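Local coordinates for CRISPR-associated endonuclease Cas9 (PDB 5X2H), which is an RNA-guided endonuclease that, in its full-length form, cuts both strands of matching DNA from invading genetic elements with RuvC-like and HNH domains, at residues V272-I277 with D295-L300. Residues are numbered along the deposited sequence; the frame is centred on the assembly and turned at random.
Sequences VALTRI and DDLNAL. With nucleotides of chain B.
Ile277 meets Leu300 through both of its branches: chi1 -68° sets CG1 beside the backbone N and CG2 anti to it, and an extended chi2 of 174° carries CD1 out to helix 294-307. CD1 of Ile277 rests on CB of Leu300 at 3.7 Å and also touches its carbonyl carbon. CG2 of Ile277 touches CD1 of Leu300 at 3.8 Å, the two side chains slanting across each other. CD2 of Leu274 approaches CD2 of Leu297 more loosely, at 4.2 Å, extending the apolar seam by one turn. All four residues are buried, and the axes of 272-277 and 295-300 come within 10.6 Å, their N-to-C directions 129° apart. Consecutive helices 266-288 and 294-307 thus form an obliquely crossed apolar hairpin in the RNA-binding helical part of Cas9.

Another side of 272-277 faces the RNA of chain B. CG2 of Val272 lies 3.6 Å from O3' of A5, CG2 of Thr275 3.8 Å from O4' of A5, and one guanidinium face of Arg276 is turned to the ribose of U6. NH2 of Arg276 is hydrogen-bonded to Gly332 O. Helix 266-288 stands between RNA and helix 294-307, with Leu274 also packing on helix 404-415 and Leu300 on helix 312-318.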
loop_
_atom_site.group_PDB
_atom_site.type_symbol
_atom_site.label_atom_id
_atom_site.label_comp_id
_atom_site.label_asym_id
_atom_site.label_seq_id
_atom_site.Cartn_x
_atom_site.Cartn_y
_atom_site.Cartn_z
ATOM N N VAL A 272 -14.711 30.106 3.535
ATOM C CA VAL A 272 -13.452 30.378 2.850
ATOM C C VAL A 272 -13.444 31.795 2.295
ATOM O O VAL A 272 -12.461 32.529 2.443
ATOM C CB VAL A 272 -13.199 29.334 1.748
ATOM C CG1 VAL A 272 -12.021 29.753 0.884
ATOM C CG2 VAL A 272 -12.942 27.969 2.367
ATOM N N ALA A 273 -14.543 32.208 1.658
ATOM C CA ALA A 273 -14.621 33.569 1.140
ATOM C C ALA A 273 -14.466 34.595 2.257
ATOM O O ALA A 273 -13.755 35.593 2.099
ATOM C CB ALA A 273 -15.939 33.776 0.394
ATOM N N LEU A 274 -15.116 34.360 3.401
ATOM C CA LEU A 274 -14.942 35.258 4.538
ATOM C C LEU A 274 -13.513 35.231 5.059
ATOM O O LEU A 274 -13.003 36.260 5.515
ATOM C CB LEU A 274 -15.917 34.896 5.659
ATOM C CG LEU A 274 -17.399 35.181 5.403
ATOM C CD1 LEU A 274 -18.254 34.604 6.518
ATOM C CD2 LEU A 274 -17.636 36.675 5.255
ATOM N N THR A 275 -12.851 34.073 4.996
ATOM C CA THR A 275 -11.483 33.975 5.491
ATOM C C THR A 275 -10.540 34.851 4.676
ATOM O O THR A 275 -9.771 35.639 5.235
ATOM C CB THR A 275 -11.019 32.519 5.474
ATOM O OG1 THR A 275 -11.815 31.755 6.389
ATOM C CG2 THR A 275 -9.557 32.423 5.884
ATOM N N ARG A 276 -10.599 34.742 3.345
ATOM C CA ARG A 276 -9.722 35.555 2.506
ATOM C C ARG A 276 -10.043 37.038 2.648
ATOM O O ARG A 276 -9.131 37.867 2.752
ATOM C CB ARG A 276 -9.843 35.129 1.041
ATOM C CG ARG A 276 -10.151 33.660 0.832
ATOM C CD ARG A 276 -8.941 32.859 0.387
ATOM N NE ARG A 276 -8.347 33.394 -0.835
ATOM C CZ ARG A 276 -7.083 33.792 -0.934
ATOM N NH1 ARG A 276 -6.276 33.700 0.113
ATOM N NH2 ARG A 276 -6.622 34.267 -2.083
ATOM N N ILE A 277 -11.330 37.390 2.659
ATOM C CA ILE A 277 -11.722 38.797 2.679
ATOM C C ILE A 277 -11.340 39.440 4.007
ATOM O O ILE A 277 -10.669 40.478 4.040
ATOM C CB ILE A 277 -13.227 38.941 2.393
ATOM C CG1 ILE A 277 -13.534 38.550 0.946
ATOM C CG2 ILE A 277 -13.689 40.362 2.670
ATOM C CD1 ILE A 277 -15.010 38.523 0.622
ATOM N N ASP A 295 -19.599 46.956 5.959
ATOM C CA ASP A 295 -20.105 47.348 4.648
ATOM C C ASP A 295 -19.059 47.099 3.568
ATOM O O ASP A 295 -19.356 46.503 2.526
ATOM C CB ASP A 295 -20.524 48.818 4.669
ATOM C CG ASP A 295 -21.543 49.117 5.750
ATOM O OD1 ASP A 295 -22.459 48.291 5.953
ATOM O OD2 ASP A 295 -21.424 50.174 6.406
ATOM N N ASP A 296 -17.823 47.550 3.803
ATOM C CA ASP A 296 -16.719 47.212 2.915
ATOM C C ASP A 296 -16.492 45.708 2.843
ATOM O O ASP A 296 -15.957 45.217 1.843
ATOM C CB ASP A 296 -15.441 47.916 3.373
ATOM N N LEU A 297 -16.884 44.969 3.882
ATOM C CA LEU A 297 -16.843 43.512 3.831
ATOM C C LEU A 297 -18.013 42.961 3.025
ATOM O O LEU A 297 -17.836 42.060 2.199
ATOM C CB LEU A 297 -16.848 42.939 5.252
ATOM C CG LEU A 297 -16.847 41.423 5.481
ATOM C CD1 LEU A 297 -16.160 41.127 6.794
ATOM C CD2 LEU A 297 -18.254 40.833 5.497
ATOM N N ASN A 298 -19.217 43.490 3.262
ATOM C CA ASN A 298 -20.397 42.996 2.560
ATOM C C ASN A 298 -20.311 43.256 1.062
ATOM O O ASN A 298 -20.894 42.509 0.270
ATOM C CB ASN A 298 -21.665 43.630 3.135
ATOM C CG ASN A 298 -22.010 43.101 4.515
ATOM O OD1 ASN A 298 -21.565 42.023 4.910
ATOM N ND2 ASN A 298 -22.813 43.859 5.256
ATOM N N ALA A 299 -19.591 44.304 0.655
ATOM C CA ALA A 299 -19.436 44.585 -0.767
ATOM C C ALA A 299 -18.598 43.510 -1.450
ATOM O O ALA A 299 -18.968 43.004 -2.515
ATOM C CB ALA A 299 -18.812 45.967 -0.963
ATOM N N LEU A 300 -17.465 43.145 -0.846
ATOM C CA LEU A 300 -16.629 42.095 -1.420
ATOM C C LEU A 300 -17.334 40.745 -1.378
ATOM O O LEU A 300 -17.225 39.952 -2.321
ATOM C CB LEU A 300 -15.292 42.026 -0.682
ATOM C CG LEU A 300 -14.452 43.305 -0.692
ATOM C CD1 LEU A 300 -13.221 43.154 0.186
ATOM C CD2 LEU A 300 -14.054 43.671 -2.111
ATOM P P A B 5 -8.778 24.870 6.946
ATOM O OP1 A B 5 -9.846 23.958 6.468
ATOM O OP2 A B 5 -7.436 24.320 7.249
ATOM O "O5'" A B 5 -8.593 26.032 5.876
ATOM C "C5'" A B 5 -9.633 26.971 5.651
ATOM C "C4'" A B 5 -9.152 28.166 4.868
ATOM O "O4'" A B 5 -8.132 28.885 5.608
ATOM C "C3'" A B 5 -8.485 27.869 3.539
ATOM O "O3'" A B 5 -9.406 27.552 2.514
ATOM C "C2'" A B 5 -7.689 29.143 3.288
ATOM O "O2'" A B 5 -8.538 30.192 2.847
ATOM C "C1'" A B 5 -7.218 29.475 4.704
ATOM N N9 A B 5 -5.866 28.943 4.959
ATOM C C8 A B 5 -5.492 27.869 5.729
ATOM N N7 A B 5 -4.197 27.655 5.736
ATOM C C5 A B 5 -3.687 28.653 4.916
ATOM C C6 A B 5 -2.380 28.977 4.514
ATOM N N6 A B 5 -1.295 28.302 4.901
ATOM N N1 A B 5 -2.221 30.034 3.688
ATOM C C2 A B 5 -3.306 30.714 3.297
ATOM N N3 A B 5 -4.583 30.507 3.607
ATOM C C4 A B 5 -4.706 29.451 4.429
ATOM P P U B 6 -8.994 26.505 1.370
ATOM O OP1 U B 6 -10.221 26.139 0.618
ATOM O OP2 U B 6 -8.175 25.438 1.997
ATOM O "O5'" U B 6 -8.062 27.359 0.403
ATOM C "C5'" U B 6 -8.550 28.554 -0.190
ATOM C "C4'" U B 6 -7.460 29.299 -0.917
ATOM O "O4'" U B 6 -6.460 29.760 0.028
ATOM C "C3'" U B 6 -6.663 28.493 -1.927
ATOM O "O3'" U B 6 -7.334 28.335 -3.164
ATOM C "C2'" U B 6 -5.365 29.282 -2.027
ATOM O "O2'" U B 6 -5.535 30.428 -2.846
ATOM C "C1'" U B 6 -5.184 29.747 -0.580
ATOM N N1 U B 6 -4.300 28.842 0.187
ATOM C C2 U B 6 -2.939 28.991 0.007
ATOM O O2 U B 6 -2.456 29.824 -0.742
ATOM N N3 U B 6 -2.163 28.127 0.739
ATOM C C4 U B 6 -2.604 27.154 1.613
ATOM O O4 U B 6 -1.779 26.456 2.201
ATOM C C5 U B 6 -4.026 27.064 1.740
ATOM C C6 U B 6 -4.807 27.891 1.039
#